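Local coordinates for fructose-bisphosphatase (PDB 1VDW), which probably hydrolyses fructose 1,6-bisphosphate to fructose 6-phosphate and phosphate with the help of magnesium, as a homodimer of the inositol monophosphatase superfamily, at residues L187-D192 / I237-E242. Sequence-based numbering, arbitrary orientation.
Sequences LDAVVD and IAANNE
Two neighbouring antiparallel strands, 189-193 and 234-239, pair here in the five-stranded mixed sheet of this inositol monophosphatase-type fold, with V190 and A238 as the hydrogen-bonded pair and A189-A239 and V191-I237 as the non-hydrogen-bonded pairs around it. V190 N gives its hydrogen to A238 O at 2.8 Å, and A238 N returns a nearly straight bond to V190 O (2.9 Å, 179° at the hydrogen). A238 O also receives a CA-H contact from A189 CA at 3.0 Å. On one face the methyl groups A189 CB and A239 CB meet at 3.9 Å, and V191 CG1 just reaches I237 CG1. Helix 242-250 packs on that face, I248 against A189 and V191, L245 and L249 against I237. The other face carries V190 and A238, both touching L182 of helix 175-184; the side chain of V190 is about 10 Å from those of D87 and D201, predicted magnesium ligands. Beyond the strand ends the pairing is prolonged by D188 and N240. N240 N donates a hydrogen bond to D188 O, and the N240 side chain folds back across the same residue, its CG lodged between backbone N and carbonyl carbon. The carboxylate and amide planes stand 54° apart. D188 OD2 is held by a salt bridge to R143 and by the backbone N of S150, which ties D188 to the start of strand 150-154 and should favour the ionised acid. N240 ND2 donates to the anti lone pair of D188 OD1 at 2.9 Å, with the oxygen lying 23° out of the amide plane.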
loop_
_atom_site.group_PDB
_atom_site.type_symbol
_atom_site.label_atom_id
_atom_site.label_comp_id
_atom_site.label_asym_id
_atom_site.label_seq_id
_atom_site.Cartn_x
_atom_site.Cartn_y
_atom_site.Cartn_z
ATOM N N LEU A 187 10.441 2.343 6.479
ATOM C CA LEU A 187 9.551 2.642 7.602
ATOM C C LEU A 187 10.397 2.620 8.869
ATOM O O LEU A 187 11.461 1.998 8.899
ATOM C CB LEU A 187 8.445 1.588 7.737
ATOM C CG LEU A 187 7.373 1.524 6.651
ATOM C CD1 LEU A 187 6.488 0.301 6.895
ATOM C CD2 LEU A 187 6.553 2.805 6.647
ATOM N N ASP A 188 9.919 3.292 9.915
ATOM C CA ASP A 188 10.630 3.329 11.192
ATOM C C ASP A 188 10.075 2.301 12.171
ATOM O O ASP A 188 10.770 1.881 13.095
ATOM C CB ASP A 188 10.533 4.721 11.808
ATOM C CG ASP A 188 11.136 5.785 10.922
ATOM O OD1 ASP A 188 12.379 5.824 10.792
ATOM O OD2 ASP A 188 10.360 6.571 10.347
ATOM N N ALA A 189 8.822 1.901 11.978
ATOM C CA ALA A 189 8.204 0.914 12.858
ATOM C C ALA A 189 7.012 0.230 12.200
ATOM O O ALA A 189 6.438 0.737 11.232
ATOM C CB ALA A 189 7.756 1.582 14.169
ATOM N N VAL A 190 6.669 -0.936 12.735
ATOM C CA VAL A 190 5.529 -1.733 12.295
ATOM C C VAL A 190 4.824 -2.105 13.591
ATOM O O VAL A 190 5.405 -2.749 14.470
ATOM C CB VAL A 190 5.959 -3.013 11.556
ATOM C CG1 VAL A 190 4.733 -3.857 11.223
ATOM C CG2 VAL A 190 6.697 -2.644 10.278
ATOM N N VAL A 191 3.571 -1.691 13.699
ATOM C CA VAL A 191 2.786 -1.917 14.900
ATOM C C VAL A 191 1.479 -2.611 14.567
ATOM O O VAL A 191 0.664 -2.077 13.817
ATOM C CB VAL A 191 2.466 -0.568 15.579
ATOM C CG1 VAL A 191 1.672 -0.793 16.862
ATOM C CG2 VAL A 191 3.749 0.186 15.858
ATOM N N ASP A 192 1.285 -3.812 15.101
ATOM C CA ASP A 192 0.045 -4.543 14.873
ATOM C C ASP A 192 -0.402 -5.084 16.216
ATOM O O ASP A 192 0.201 -6.018 16.759
ATOM C CB ASP A 192 0.251 -5.698 13.892
ATOM C CG ASP A 192 -1.064 -6.322 13.439
ATOM O OD1 ASP A 192 -2.004 -6.417 14.262
ATOM O OD2 ASP A 192 -1.150 -6.727 12.261
ATOM N N ILE A 237 5.399 -5.044 17.917
ATOM C CA ILE A 237 5.818 -3.659 17.921
ATOM C C ILE A 237 7.282 -3.778 17.514
ATOM O O ILE A 237 8.137 -4.148 18.327
ATOM C CB ILE A 237 5.714 -2.999 19.312
ATOM C CG1 ILE A 237 4.258 -2.985 19.788
ATOM C CG2 ILE A 237 6.233 -1.576 19.237
ATOM C CD1 ILE A 237 3.731 -4.329 20.248
ATOM N N ALA A 238 7.552 -3.516 16.240
ATOM C CA ALA A 238 8.899 -3.600 15.689
ATOM C C ALA A 238 9.356 -2.197 15.326
ATOM O O ALA A 238 8.599 -1.434 14.720
ATOM C CB ALA A 238 8.905 -4.497 14.455
ATOM N N ALA A 239 10.589 -1.852 15.678
ATOM C CA ALA A 239 11.082 -0.516 15.386
ATOM C C ALA A 239 12.581 -0.455 15.171
ATOM O O ALA A 239 13.312 -1.400 15.468
ATOM C CB ALA A 239 10.677 0.443 16.509
ATOM N N ASN A 240 13.029 0.685 14.662
ATOM C CA ASN A 240 14.441 0.920 14.396
ATOM C C ASN A 240 15.055 1.753 15.518
ATOM O O ASN A 240 16.172 2.252 15.390
ATOM C CB ASN A 240 14.598 1.675 13.075
ATOM C CG ASN A 240 13.957 3.057 13.108
ATOM O OD1 ASN A 240 13.328 3.450 14.094
ATOM N ND2 ASN A 240 14.111 3.797 12.019
ATOM N N ASN A 241 14.329 1.887 16.621
ATOM C CA ASN A 241 14.785 2.709 17.734
ATOM C C ASN A 241 14.063 2.280 19.008
ATOM O O ASN A 241 12.836 2.199 19.034
ATOM C CB ASN A 241 14.484 4.174 17.393
ATOM C CG ASN A 241 14.922 5.137 18.469
ATOM O OD1 ASN A 241 14.239 5.316 19.475
ATOM N ND2 ASN A 241 16.069 5.771 18.257
ATOM N N GLU A 242 14.829 2.002 20.062
ATOM C CA GLU A 242 14.259 1.565 21.334
ATOM C C GLU A 242 13.357 2.614 21.981
ATOM O O GLU A 242 12.303 2.279 22.520
ATOM C CB GLU A 242 15.379 1.175 22.305
ATOM C CG GLU A 242 14.914 0.723 23.690
ATOM C CD GLU A 242 13.984 -0.481 23.657
ATOM O OE1 GLU A 242 14.211 -1.396 22.835
ATOM O OE2 GLU A 242 13.035 -0.523 24.469
#